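Local structure of alkylhydroperoxidase AhpD core: uncharacterized peroxidase-related protein (Ralstonia eutropha, 2PRR) at residues D[26-31]-D[41-46]; D[128-133]-D[139-144]. The protein is uncharacterised but probably acts as a peroxidase-type oxidoreductase related to the alkylhydroperoxidase AhpD. All coordinates share one frame; numbering follows the deposited sequence.

Interaction 1 of 2, residues D[26-31]-D[41-46]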
loop_
_atom_site.group_PDB
_atom_site.type_symbol
_atom_site.label_atom_id
_atom_site.label_comp_id
_atom_site.label_asym_id
_atom_site.label_seq_id
_atom_site.Cartn_x
_atom_site.Cartn_y
_atom_site.Cartn_z
ATOM N N GLN D 26 -42.669 11.305 -6.945
ATOM C CA GLN D 26 -42.664 12.141 -8.160
ATOM C C GLN D 26 -41.275 12.189 -8.825
ATOM O O GLN D 26 -41.170 12.221 -10.052
ATOM C CB GLN D 26 -43.205 13.563 -7.852
ATOM C CG GLN D 26 -43.263 14.533 -9.055
ATOM N N ARG D 27 -40.212 12.195 -8.025
ATOM C CA ARG D 27 -38.858 12.194 -8.577
ATOM C C ARG D 27 -38.604 10.856 -9.278
ATOM O O ARG D 27 -38.028 10.824 -10.371
ATOM C CB ARG D 27 -37.820 12.434 -7.492
ATOM C CG ARG D 27 -36.389 12.401 -8.006
ATOM C CD ARG D 27 -35.414 12.414 -6.865
ATOM N NE ARG D 27 -35.203 13.742 -6.316
ATOM C CZ ARG D 27 -34.334 14.625 -6.800
ATOM N NH1 ARG D 27 -33.609 14.363 -7.889
ATOM N NH2 ARG D 27 -34.201 15.793 -6.187
ATOM N N ILE D 28 -39.040 9.766 -8.647
ATOM C CA ILE D 28 -38.924 8.421 -9.221
ATOM C C ILE D 28 -39.740 8.302 -10.518
ATOM O O ILE D 28 -39.280 7.714 -11.500
ATOM C CB ILE D 28 -39.365 7.332 -8.214
ATOM C CG1 ILE D 28 -38.398 7.290 -7.024
ATOM C CG2 ILE D 28 -39.435 5.959 -8.881
ATOM C CD1 ILE D 28 -38.841 6.355 -5.910
ATOM N N LEU D 29 -40.949 8.845 -10.534
ATOM C CA LEU D 29 -41.767 8.782 -11.754
ATOM C C LEU D 29 -41.197 9.618 -12.900
ATOM O O LEU D 29 -41.281 9.220 -14.067
ATOM C CB LEU D 29 -43.199 9.184 -11.433
ATOM C CG LEU D 29 -43.967 8.057 -10.744
ATOM C CD1 LEU D 29 -45.174 8.601 -10.016
ATOM C CD2 LEU D 29 -44.381 6.970 -11.755
ATOM N N GLU D 30 -40.615 10.766 -12.555
ATOM C CA GLU D 30 -40.007 11.672 -13.536
ATOM C C GLU D 30 -38.811 10.995 -14.227
ATOM O O GLU D 30 -38.630 11.138 -15.442
ATOM C CB GLU D 30 -39.596 12.994 -12.862
ATOM C CG GLU D 30 -39.125 14.108 -13.821
ATOM N N VAL D 31 -38.008 10.257 -13.444
ATOM C CA VAL D 31 -36.862 9.498 -13.986
ATOM C C VAL D 31 -37.332 8.273 -14.746
ATOM O O VAL D 31 -36.703 7.892 -15.726
ATOM C CB VAL D 31 -35.793 9.058 -12.909
ATOM C CG1 VAL D 31 -36.357 8.111 -11.866
ATOM C CG2 VAL D 31 -34.590 8.393 -13.582
ATOM N N VAL D 41 -30.667 3.089 -7.659
ATOM C CA VAL D 41 -30.194 3.992 -6.598
ATOM C C VAL D 41 -31.410 4.702 -5.954
ATOM O O VAL D 41 -31.425 4.920 -4.741
ATOM C CB VAL D 41 -29.150 5.044 -7.147
ATOM C CG1 VAL D 41 -29.798 5.994 -8.187
ATOM C CG2 VAL D 41 -28.475 5.860 -6.008
ATOM N N PHE D 42 -32.425 5.049 -6.758
ATOM C CA PHE D 42 -33.611 5.727 -6.226
ATOM C C PHE D 42 -34.426 4.829 -5.298
ATOM O O PHE D 42 -34.865 5.251 -4.241
ATOM C CB PHE D 42 -34.553 6.207 -7.353
ATOM C CG PHE D 42 -33.971 7.275 -8.240
ATOM C CD1 PHE D 42 -34.064 8.610 -7.897
ATOM C CD2 PHE D 42 -33.345 6.940 -9.443
ATOM C CE1 PHE D 42 -33.522 9.601 -8.738
ATOM C CE2 PHE D 42 -32.796 7.925 -10.273
ATOM C CZ PHE D 42 -32.890 9.248 -9.915
ATOM N N LEU D 43 -34.633 3.588 -5.710
ATOM C CA LEU D 43 -35.444 2.666 -4.957
ATOM C C LEU D 43 -34.754 2.177 -3.707
ATOM O O LEU D 43 -35.403 1.987 -2.683
ATOM C CB LEU D 43 -35.806 1.483 -5.844
ATOM C CG LEU D 43 -36.648 1.867 -7.069
ATOM C CD1 LEU D 43 -36.553 0.774 -8.126
ATOM C CD2 LEU D 43 -38.099 2.168 -6.660
ATOM N N THR D 44 -33.444 1.969 -3.779
ATOM C CA THR D 44 -32.701 1.469 -2.616
ATOM C C THR D 44 -32.534 2.530 -1.543
ATOM O O THR D 44 -32.684 2.241 -0.347
ATOM C CB THR D 44 -31.313 0.874 -3.019
ATOM O OG1 THR D 44 -30.546 1.849 -3.740
ATOM C CG2 THR D 44 -31.508 -0.348 -3.888
ATOM N N LEU D 45 -32.224 3.758 -1.962
ATOM C CA LEU D 45 -32.083 4.874 -1.007
ATOM C C LEU D 45 -33.431 5.344 -0.452
ATOM O O LEU D 45 -33.473 5.947 0.614
ATOM C CB LEU D 45 -31.299 6.049 -1.602
ATOM C CG LEU D 45 -29.817 5.800 -1.930
ATOM C CD1 LEU D 45 -29.246 7.063 -2.506
ATOM C CD2 LEU D 45 -28.921 5.310 -0.725
ATOM N N ALA D 46 -34.532 5.031 -1.146
ATOM C CA ALA D 46 -35.887 5.381 -0.673
ATOM C C ALA D 46 -36.246 4.700 0.676
ATOM O O ALA D 46 -37.267 5.031 1.271
ATOM C CB ALA D 46 -36.931 5.063 -1.748
#

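Interaction 2 of 2, residues D[128-133]-D[139-144]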
loop_
_atom_site.group_PDB
_atom_site.type_symbol
_atom_site.label_atom_id
_atom_site.label_comp_id
_atom_site.label_asym_id
_atom_site.label_seq_id
_atom_site.Cartn_x
_atom_site.Cartn_y
_atom_site.Cartn_z
ATOM N N LEU D 128 -8.630 14.136 -14.664
ATOM C CA LEU D 128 -8.815 12.903 -13.919
ATOM C C LEU D 128 -7.647 12.670 -12.985
ATOM O O LEU D 128 -7.846 12.049 -11.973
ATOM C CB LEU D 128 -9.011 11.695 -14.837
ATOM C CG LEU D 128 -10.166 11.718 -15.839
ATOM C CD1 LEU D 128 -10.188 10.395 -16.576
ATOM C CD2 LEU D 128 -11.493 12.002 -15.140
ATOM N N ASP D 129 -6.448 13.152 -13.323
ATOM C CA ASP D 129 -5.290 13.021 -12.397
ATOM C C ASP D 129 -5.653 13.691 -11.062
ATOM O O ASP D 129 -5.362 13.180 -9.989
ATOM C CB ASP D 129 -4.003 13.677 -12.936
ATOM C CG ASP D 129 -3.395 12.971 -14.152
ATOM O OD1 ASP D 129 -3.546 11.750 -14.329
ATOM O OD2 ASP D 129 -2.716 13.652 -14.948
ATOM N N PHE D 130 -6.296 14.848 -11.157
ATOM C CA PHE D 130 -6.681 15.629 -10.000
ATOM C C PHE D 130 -7.763 14.897 -9.223
ATOM O O PHE D 130 -7.616 14.654 -8.026
ATOM C CB PHE D 130 -7.161 17.029 -10.447
ATOM C CG PHE D 130 -7.565 17.923 -9.298
ATOM C CD1 PHE D 130 -6.623 18.340 -8.368
ATOM C CD2 PHE D 130 -8.882 18.353 -9.157
ATOM C CE1 PHE D 130 -6.985 19.138 -7.323
ATOM C CE2 PHE D 130 -9.249 19.159 -8.120
ATOM C CZ PHE D 130 -8.295 19.553 -7.191
ATOM N N ALA D 131 -8.844 14.564 -9.921
ATOM C CA ALA D 131 -9.921 13.752 -9.360
ATOM C C ALA D 131 -9.390 12.555 -8.571
ATOM O O ALA D 131 -9.856 12.277 -7.476
ATOM C CB ALA D 131 -10.796 13.253 -10.465
ATOM N N LEU D 132 -8.441 11.825 -9.142
ATOM C CA LEU D 132 -7.882 10.661 -8.453
ATOM C C LEU D 132 -7.139 11.015 -7.194
ATOM O O LEU D 132 -7.216 10.258 -6.231
ATOM C CB LEU D 132 -7.033 9.785 -9.381
ATOM C CG LEU D 132 -7.780 8.624 -10.083
ATOM C CD1 LEU D 132 -8.341 7.651 -9.061
ATOM C CD2 LEU D 132 -8.909 9.061 -11.013
ATOM N N LYS D 133 -6.475 12.175 -7.181
ATOM C CA LYS D 133 -5.764 12.668 -5.987
ATOM C C LYS D 133 -6.735 13.059 -4.856
ATOM O O LYS D 133 -6.497 12.780 -3.672
ATOM C CB LYS D 133 -4.880 13.871 -6.328
ATOM C CG LYS D 133 -3.903 14.182 -5.191
ATOM C CD LYS D 133 -2.956 15.324 -5.475
ATOM C CE LYS D 133 -1.782 15.265 -4.428
ATOM N NZ LYS D 133 -0.826 16.429 -4.472
ATOM N N HIS D 139 -5.674 14.905 1.315
ATOM C CA HIS D 139 -4.855 15.611 2.283
ATOM C C HIS D 139 -3.545 16.108 1.689
ATOM O O HIS D 139 -2.874 16.928 2.302
ATOM C CB HIS D 139 -4.549 14.727 3.475
ATOM C CG HIS D 139 -3.599 13.624 3.178
ATOM N ND1 HIS D 139 -3.938 12.548 2.392
ATOM C CD2 HIS D 139 -2.330 13.408 3.592
ATOM C CE1 HIS D 139 -2.907 11.723 2.322
ATOM N NE2 HIS D 139 -1.924 12.222 3.045
ATOM N N GLU D 140 -3.177 15.611 0.511
ATOM C CA GLU D 140 -1.941 16.000 -0.139
ATOM C C GLU D 140 -2.135 17.054 -1.193
ATOM O O GLU D 140 -1.165 17.531 -1.761
ATOM C CB GLU D 140 -1.234 14.773 -0.732
ATOM C CG GLU D 140 -0.477 13.931 0.301
ATOM C CD GLU D 140 0.220 12.713 -0.312
ATOM O OE1 GLU D 140 0.009 12.433 -1.509
ATOM O OE2 GLU D 140 0.968 12.012 0.405
ATOM N N VAL D 141 -3.382 17.440 -1.447
ATOM C CA VAL D 141 -3.661 18.440 -2.451
ATOM C C VAL D 141 -2.991 19.755 -2.092
ATOM O O VAL D 141 -3.193 20.269 -1.001
ATOM C CB VAL D 141 -5.163 18.686 -2.601
ATOM C CG1 VAL D 141 -5.404 19.877 -3.458
ATOM C CG2 VAL D 141 -5.838 17.467 -3.181
ATOM N N ASN D 142 -2.229 20.301 -3.037
ATOM C CA ASN D 142 -1.481 21.557 -2.866
ATOM C C ASN D 142 -1.708 22.540 -4.046
ATOM O O ASN D 142 -2.507 22.264 -4.946
ATOM C CB ASN D 142 0.002 21.227 -2.699
ATOM C CG ASN D 142 0.554 20.454 -3.855
ATOM O OD1 ASN D 142 -0.002 20.430 -4.940
ATOM N ND2 ASN D 142 1.649 19.801 -3.626
ATOM N N GLU D 143 -0.999 23.667 -4.029
ATOM C CA GLU D 143 -1.148 24.690 -5.082
ATOM C C GLU D 143 -0.685 24.249 -6.473
ATOM O O GLU D 143 -1.230 24.712 -7.493
ATOM C CB GLU D 143 -0.452 26.001 -4.670
ATOM C CG GLU D 143 -1.116 26.674 -3.462
ATOM C CD GLU D 143 -2.559 27.109 -3.725
ATOM O OE1 GLU D 143 -2.805 27.780 -4.761
ATOM O OE2 GLU D 143 -3.436 26.776 -2.888
ATOM N N ALA D 144 0.304 23.348 -6.502
ATOM C CA ALA D 144 0.822 22.822 -7.752
ATOM C C ALA D 144 -0.242 21.985 -8.460
ATOM O O ALA D 144 -0.255 21.920 -9.694
ATOM C CB ALA D 144 2.085 22.019 -7.523
#

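Interaction 1 of 2, residues D[26-31]-D[41-46]
An apolar contact between two consecutive antiparallel helices near the N terminus, at the surface of the chain, is built around the ring of F42, which helix 40-45 pushes against R27, I28 and V31 of helix 22-35. The axes of the two short segments run at 162° to each other and come no nearer than 10.7 Å, a wide spacing that the phenyl ring spans. V31 meets the ring over one face: its CG1 stands 4.0 Å from the F42 ring centroid in a CH-pi contact, shifted toward the rim, while V31 CG2 touches F42 CE2 at 3.8 Å. The edge belongs to R27, whose CD lies near the ring plane, 3.9 Å from F42 CE1. With CG anti to the backbone N (chi1 178°) and a bend at chi3, the arginine brings its methylenes past this edge and carries its guanidinium on to a salt bridge between NH1 and D60 of helix 49-63. Nearer the backbone of helix 40-45, I28 CG1 packs on F42 CB at 4.0 Å, and I28 CD1 reaches L43 CD2 at 4.3 Å. F56 of helix 49-63 stacks with F42, and a bound di(hydroxyethyl)ether lies about 4 Å from the F42 side chain. The arrangement is that of an antiparallel helical hairpin, its two arms joined by a short connection and held by an aromatic side chain.

Interaction 2 of 2, residues D[128-133]-D[139-144]
The F130 ring turns an edge toward V141, whose CG1 lies near the ring plane, 4.2 Å from F130 CE1. CG of F130 is anti to its backbone N (chi1 -179°), which carries the ring outward from helix 122-137 to this valine. Elsewhere F130 packs on I162 and A163 of helix 156-179 and on L149 of helix 143-151, and T178 of a second subunit touches both F130 and V141. The other flat group is the imidazole of H139, with CG of the adjoining E140 3.5 Å above one face, toward its rim.

One turn on from F130, K133 provides the polar half of the contact. Its chain is extended from CG to NZ and passes beside V141, with K133 CD 4.3 Å from V141 CG2, and K133 CE then rests on E140 CB at 3.8 Å. At the end, K133 NZ donates a 2.9 Å hydrogen bond to E140 O. The ammonium approaches from above the carbonyl plane, 65° out of it, and the C=O...N angle is 112°, so the bond is not aimed at a lone pair. The strongest partner of the ammonium is D145 in the first turn of helix 143-151, with which it forms a salt bridge. D145 also accepts a hydrogen bond from N142 N, so one carboxylate ties the lysine to the start of that helix. The E140 carboxylate stays apart, its OE1 5.0 Å from K133 NZ, and could at most add a weak electrostatic attraction. N142 occupies the N-cap position, its side chain capping a backbone N just past residue 144. Together these features make a tight connection between two successive helices, the second opening with an Asn N-cap, in which a lysine of the first bonds to a carbonyl of the turn and to an aspartate side chain in the first turn of the second.

Along this chain, mainly helical and without strands, the two contacts occur in series. Interaction 1 comes first, closing the short connection between helix 22-35 and helix 40-45. The chain then runs through helices 49-63, 71-84, 88-102 and 107-114 before helix 122-137 opens interaction 2, which closes the turn leading into helix 143-151. The loops neither nest nor cross. Both are local, joining helices adjacent in sequence, yet they lie on opposite sides of the chain's centre, their own centres 33 Å apart and without touching. Helix 49-63 backs interaction 1, whereas helix 156-179 and neighbouring subunits of the six-chain assembly adjoin interaction 2.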